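Local coordinates for protein putative carboxylesterase (Lactobacillus plantarum WCFS1, PDB 3BJR) that probably hydrolyses carboxylic ester bonds, as a putative carboxylesterase with the alpha/beta-hydrolase fold, at residues 136-141 with 165-170; 210-215 with 246-251. One frame throughout, in Å; residues are numbered along the deposited sequence.

In the fold
Contacts 1 and 2 lie on neighbouring parallel strands of one mixed sheet, with centres about 14 Å apart. Contact 1 is the deeper, about 5 Å from the centre of the chain, while contact 2 lies about 17 Å from it. Two probable backbone hydrogen bonds join them: Tyr-169 N to Trp-211 O at 2.9 Å and Trp-211 N to Leu-167 O at 3.0 Å. Tyr-169 also packs against Ala-251. Helix 133-153 begins within a GxSxG sequence, Gly-130 to Gly-134, consistent with a nucleophile elbow, which the side chain of Val-138 touches. His-248 of contact 2 lies near that turn without touching it, as expected if both contacts border the probable active site.

Contact 1 (136-141 with 165-170); sequences HIVALY and VVLGYP
Val-138 on helix 133-153 meets Val-165 and Leu-167 on strand 165-168 in a buried apolar contact. The two short segments run roughly antiparallel, at 151°, with their axes 8.2 Å apart.

The methyl contacts centre on Val-138 CG1. This branch lies 3.6 Å from Val-165 CB. The same methyl also touches Leu-167 CD2, at 3.6 Å. CG1 stands anti to the backbone N (chi1 171°), which turns it toward both strand residues. The Val-138 side chain slides past both partners rather than meeting either end-on. Val-165 adds its CG1 branch, 4.0 Å from Val-138 CG1.

Leu-167 extends its two methyls under the helix. Its CD1 packs on Ala-139 CB at 4.1 Å. Its CD2 comes up to the helix backbone, 3.7 Å from Ala-139 N.

Contacts with polar backbone atoms are few. Val-138 CG1 lies 3.9 Å from Val-166 O, a van der Waals neighbour.

Neighbouring helices add to the packing. Tyr-227 of helix 222-233 touches both Ala-139 and Leu-167, and Leu-105 of helix 100-114 touches Val-138.

Strand 125-131, helix 133-153 and the adjacent parallel strand 165-168 form a beta-alpha-beta crossover. Val-138 also touches the probable nucleophile elbow at its start.

The helix is therefore held on the strand here by apolar van der Waals packing. The join depends on shape and burial, with no directional polar bond between them.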
loop_
_atom_site.group_PDB
_atom_site.type_symbol
_atom_site.label_atom_id
_atom_site.label_comp_id
_atom_site.label_asym_id
_atom_site.label_seq_id
_atom_site.Cartn_x
_atom_site.Cartn_y
_atom_site.Cartn_z
ATOM N N HIS A 136 -0.984 -10.011 -14.039
ATOM C CA HIS A 136 -0.441 -11.318 -13.839
ATOM C C HIS A 136 0.660 -11.547 -14.890
ATOM O O HIS A 136 1.741 -12.030 -14.561
ATOM C CB HIS A 136 -1.571 -12.336 -13.940
ATOM C CG HIS A 136 -1.184 -13.754 -13.614
ATOM N ND1 HIS A 136 -1.940 -14.825 -14.018
ATOM C CD2 HIS A 136 -0.124 -14.273 -12.950
ATOM C CE1 HIS A 136 -1.369 -15.948 -13.611
ATOM N NE2 HIS A 136 -0.273 -15.638 -12.948
ATOM N N ILE A 137 0.359 -11.199 -16.138
ATOM C CA ILE A 137 1.289 -11.270 -17.254
ATOM C C ILE A 137 2.548 -10.489 -16.956
ATOM O O ILE A 137 3.642 -10.993 -17.144
ATOM C CB ILE A 137 0.673 -10.681 -18.559
ATOM C CG1 ILE A 137 -0.492 -11.558 -19.085
ATOM C CG2 ILE A 137 1.788 -10.490 -19.611
ATOM C CD1 ILE A 137 -1.429 -10.837 -20.079
ATOM N N VAL A 138 2.381 -9.243 -16.499
ATOM C CA VAL A 138 3.526 -8.390 -16.167
ATOM C C VAL A 138 4.334 -8.900 -14.948
ATOM O O VAL A 138 5.594 -8.868 -14.956
ATOM C CB VAL A 138 3.086 -6.893 -16.048
ATOM C CG1 VAL A 138 4.197 -6.010 -15.502
ATOM C CG2 VAL A 138 2.610 -6.342 -17.461
ATOM N N ALA A 139 3.636 -9.384 -13.921
ATOM C CA ALA A 139 4.292 -9.979 -12.722
ATOM C C ALA A 139 5.209 -11.166 -13.131
ATOM O O ALA A 139 6.319 -11.329 -12.637
ATOM C CB ALA A 139 3.242 -10.421 -11.720
ATOM N N LEU A 140 4.712 -11.981 -14.042
ATOM C CA LEU A 140 5.447 -13.103 -14.528
ATOM C C LEU A 140 6.546 -12.682 -15.482
ATOM O O LEU A 140 7.573 -13.345 -15.539
ATOM C CB LEU A 140 4.543 -14.112 -15.229
ATOM C CG LEU A 140 3.580 -14.940 -14.385
ATOM C CD1 LEU A 140 2.653 -15.676 -15.369
ATOM C CD2 LEU A 140 4.290 -15.967 -13.415
ATOM N N TYR A 141 6.332 -11.613 -16.247
ATOM C CA TYR A 141 7.379 -11.071 -17.092
ATOM C C TYR A 141 8.583 -10.616 -16.210
ATOM O O TYR A 141 9.750 -10.872 -16.538
ATOM C CB TYR A 141 6.845 -9.901 -17.954
ATOM C CG TYR A 141 7.838 -9.520 -18.990
ATOM C CD1 TYR A 141 7.980 -10.290 -20.155
ATOM C CD2 TYR A 141 8.678 -8.426 -18.812
ATOM C CE1 TYR A 141 8.936 -9.959 -21.121
ATOM C CE2 TYR A 141 9.637 -8.114 -19.758
ATOM C CZ TYR A 141 9.767 -8.886 -20.900
ATOM O OH TYR A 141 10.698 -8.549 -21.826
ATOM N N VAL A 165 8.423 -2.321 -13.422
ATOM C CA VAL A 165 7.082 -2.813 -13.787
ATOM C C VAL A 165 6.033 -2.124 -12.872
ATOM O O VAL A 165 6.316 -1.715 -11.769
ATOM C CB VAL A 165 6.918 -4.360 -13.804
ATOM C CG1 VAL A 165 7.954 -4.967 -14.780
ATOM C CG2 VAL A 165 7.013 -4.956 -12.428
ATOM N N VAL A 166 4.839 -1.943 -13.413
ATOM C CA VAL A 166 3.710 -1.404 -12.749
ATOM C C VAL A 166 2.601 -2.443 -12.847
ATOM O O VAL A 166 2.362 -2.981 -13.929
ATOM C CB VAL A 166 3.271 -0.126 -13.430
ATOM C CG1 VAL A 166 1.919 0.283 -12.952
ATOM C CG2 VAL A 166 4.355 1.006 -13.251
ATOM N N LEU A 167 1.927 -2.717 -11.717
ATOM C CA LEU A 167 0.785 -3.667 -11.639
ATOM C C LEU A 167 -0.394 -2.913 -11.033
ATOM O O LEU A 167 -0.260 -2.385 -9.941
ATOM C CB LEU A 167 1.129 -4.875 -10.743
ATOM C CG LEU A 167 2.436 -5.652 -10.986
ATOM C CD1 LEU A 167 2.562 -6.764 -9.914
ATOM C CD2 LEU A 167 2.467 -6.214 -12.366
ATOM N N GLY A 168 -1.510 -2.840 -11.761
ATOM C CA GLY A 168 -2.770 -2.182 -11.333
ATOM C C GLY A 168 -3.914 -3.176 -11.333
ATOM O O GLY A 168 -4.244 -3.778 -12.360
ATOM N N TYR A 169 -4.516 -3.362 -10.166
ATOM C CA TYR A 169 -5.582 -4.335 -9.943
ATOM C C TYR A 169 -5.267 -5.695 -10.539
ATOM O O TYR A 169 -6.060 -6.241 -11.281
ATOM C CB TYR A 169 -6.926 -3.804 -10.458
ATOM C CG TYR A 169 -7.186 -2.406 -9.970
ATOM C CD1 TYR A 169 -7.480 -2.171 -8.655
ATOM C CD2 TYR A 169 -7.076 -1.310 -10.816
ATOM C CE1 TYR A 169 -7.662 -0.881 -8.186
ATOM C CE2 TYR A 169 -7.283 -0.010 -10.361
ATOM C CZ TYR A 169 -7.563 0.199 -9.032
ATOM O OH TYR A 169 -7.779 1.487 -8.534
ATOM N N PRO A 170 -4.120 -6.271 -10.172
ATOM C CA PRO A 170 -3.787 -7.545 -10.783
ATOM C C PRO A 170 -4.786 -8.636 -10.432
ATOM O O PRO A 170 -5.219 -8.711 -9.305
ATOM C CB PRO A 170 -2.399 -7.875 -10.221
ATOM C CG PRO A 170 -2.060 -6.824 -9.230
ATOM C CD PRO A 170 -3.119 -5.818 -9.191
#

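Contact 2 (210-215 with 246-251); sequences IWTTAD and GPHGLA
Thr-213 touches Gly-246 and His-248 with separate branches of its side chain. Its OG1 gives a hydrogen bond of 2.6 Å to Gly-246 O, in the carbonyl plane and on a lone pair. Its CG2 sits over one face of the His-248 ring in a CH-pi contact, 3.7 Å from the centroid and offset toward the rim. With OG1 anti to the backbone N (chi1 -176°), the hydroxyl is turned to the glycine and the methyl to the ring.

Gly-246 is gripped a second time. Its N donates to Asp-215 OD1 at 2.8 Å, on the syn side and 25° out of the carboxylate plane. The two bonds hold the glycine peptide groups against the end of the strand.

Water 1 lies in the ring plane at the edge of His-248. It is 3.0 Å from His-248 NE2 and 2.6 Å from Thr-212 OG1, and hydrogen-bonds to both.

Further out, Asp-216 OD2 accepts a bond from His-248 N, and His-245 N bonds to Thr-213 OG1. Pro-247 takes the N-cap position of helix 248-257.

A histidine just after the last strand, here at the start of helix 248-257, is typical of the alpha/beta-hydrolase fold, and His-248 is probably the histidine of a catalytic triad.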
loop_
_atom_site.group_PDB
_atom_site.type_symbol
_atom_site.label_atom_id
_atom_site.label_comp_id
_atom_site.label_asym_id
_atom_site.label_seq_id
_atom_site.Cartn_x
_atom_site.Cartn_y
_atom_site.Cartn_z
ATOM N N ILE A 210 2.946 -1.433 -7.309
ATOM C CA ILE A 210 1.690 -2.151 -7.301
ATOM C C ILE A 210 0.606 -1.360 -6.597
ATOM O O ILE A 210 0.844 -0.760 -5.554
ATOM C CB ILE A 210 1.780 -3.479 -6.507
ATOM C CG1 ILE A 210 3.033 -4.258 -6.827
ATOM C CG2 ILE A 210 0.548 -4.357 -6.759
ATOM C CD1 ILE A 210 3.379 -5.305 -5.759
ATOM N N TRP A 211 -0.588 -1.384 -7.177
ATOM C CA TRP A 211 -1.782 -0.916 -6.498
ATOM C C TRP A 211 -2.943 -1.830 -6.836
ATOM O O TRP A 211 -3.017 -2.412 -7.930
ATOM C CB TRP A 211 -2.102 0.552 -6.735
ATOM C CG TRP A 211 -2.923 0.877 -7.898
ATOM C CD1 TRP A 211 -4.246 1.183 -7.902
ATOM C CD2 TRP A 211 -2.472 1.019 -9.244
ATOM N NE1 TRP A 211 -4.659 1.459 -9.181
ATOM C CE2 TRP A 211 -3.581 1.393 -10.018
ATOM C CE3 TRP A 211 -1.241 0.874 -9.858
ATOM C CZ2 TRP A 211 -3.500 1.590 -11.391
ATOM C CZ3 TRP A 211 -1.150 1.089 -11.211
ATOM C CH2 TRP A 211 -2.275 1.435 -11.967
ATOM N N THR A 212 -3.813 -2.019 -5.846
ATOM C CA THR A 212 -5.019 -2.830 -6.050
ATOM C C THR A 212 -6.091 -2.379 -5.059
ATOM O O THR A 212 -5.928 -1.351 -4.340
ATOM C CB THR A 212 -4.726 -4.370 -6.010
ATOM O OG1 THR A 212 -5.834 -5.103 -6.567
ATOM C CG2 THR A 212 -4.466 -4.829 -4.655
ATOM N N THR A 213 -7.201 -3.107 -5.062
ATOM C CA THR A 213 -8.319 -2.829 -4.168
ATOM C C THR A 213 -8.350 -3.813 -2.983
ATOM O O THR A 213 -8.042 -5.019 -3.140
ATOM C CB THR A 213 -9.654 -2.800 -4.947
ATOM O OG1 THR A 213 -10.698 -2.437 -4.044
ATOM C CG2 THR A 213 -9.958 -4.164 -5.633
ATOM N N ALA A 214 -8.669 -3.292 -1.785
ATOM C CA ALA A 214 -8.710 -4.086 -0.569
ATOM C C ALA A 214 -10.065 -4.773 -0.337
ATOM O O ALA A 214 -10.118 -5.824 0.317
ATOM C CB ALA A 214 -8.393 -3.193 0.653
ATOM N N ASP A 215 -11.136 -4.218 -0.920
ATOM C CA ASP A 215 -12.477 -4.594 -0.514
ATOM C C ASP A 215 -13.338 -5.212 -1.601
ATOM O O ASP A 215 -14.536 -4.978 -1.653
ATOM C CB ASP A 215 -13.175 -3.373 0.126
ATOM C CG ASP A 215 -13.387 -2.219 -0.845
ATOM O OD1 ASP A 215 -12.508 -1.968 -1.686
ATOM O OD2 ASP A 215 -14.443 -1.548 -0.754
ATOM N N GLY A 246 -13.306 -0.773 -4.056
ATOM C CA GLY A 246 -14.454 -1.561 -4.467
ATOM C C GLY A 246 -14.056 -2.758 -5.290
ATOM O O GLY A 246 -12.882 -3.125 -5.321
ATOM N N PRO A 247 -15.034 -3.375 -5.967
ATOM C CA PRO A 247 -14.766 -4.521 -6.842
ATOM C C PRO A 247 -13.751 -4.206 -7.921
ATOM O O PRO A 247 -13.736 -3.087 -8.409
ATOM C CB PRO A 247 -16.137 -4.815 -7.480
ATOM C CG PRO A 247 -17.152 -4.191 -6.557
ATOM C CD PRO A 247 -16.470 -3.002 -5.946
ATOM N N HIS A 248 -12.932 -5.190 -8.302
ATOM C CA HIS A 248 -11.901 -5.028 -9.343
ATOM C C HIS A 248 -12.449 -4.392 -10.644
ATOM O O HIS A 248 -11.843 -3.479 -11.181
ATOM C CB HIS A 248 -11.192 -6.364 -9.661
ATOM C CG HIS A 248 -10.073 -6.713 -8.725
ATOM N ND1 HIS A 248 -10.281 -7.223 -7.461
ATOM C CD2 HIS A 248 -8.730 -6.632 -8.874
ATOM C CE1 HIS A 248 -9.116 -7.438 -6.869
ATOM N NE2 HIS A 248 -8.156 -7.083 -7.704
ATOM N N GLY A 249 -13.593 -4.863 -11.114
ATOM C CA GLY A 249 -14.237 -4.339 -12.331
ATOM C C GLY A 249 -14.571 -2.860 -12.296
ATOM O O GLY A 249 -14.247 -2.154 -13.238
ATOM N N LEU A 250 -15.247 -2.407 -11.232
ATOM C CA LEU A 250 -15.548 -1.001 -11.024
ATOM C C LEU A 250 -14.245 -0.190 -10.855
ATOM O O LEU A 250 -14.110 0.882 -11.436
ATOM C CB LEU A 250 -16.415 -0.815 -9.767
ATOM C CG LEU A 250 -16.770 0.620 -9.290
ATOM C CD1 LEU A 250 -17.782 1.270 -10.299
ATOM C CD2 LEU A 250 -17.278 0.701 -7.789
ATOM N N ALA A 251 -13.315 -0.700 -10.039
ATOM C CA ALA A 251 -12.017 -0.071 -9.765
ATOM C C ALA A 251 -11.212 0.210 -11.060
ATOM O O ALA A 251 -10.708 1.313 -11.270
ATOM C CB ALA A 251 -11.197 -0.946 -8.783
HETATM O O HOH W 1 -5.349 -7.677 -6.745
#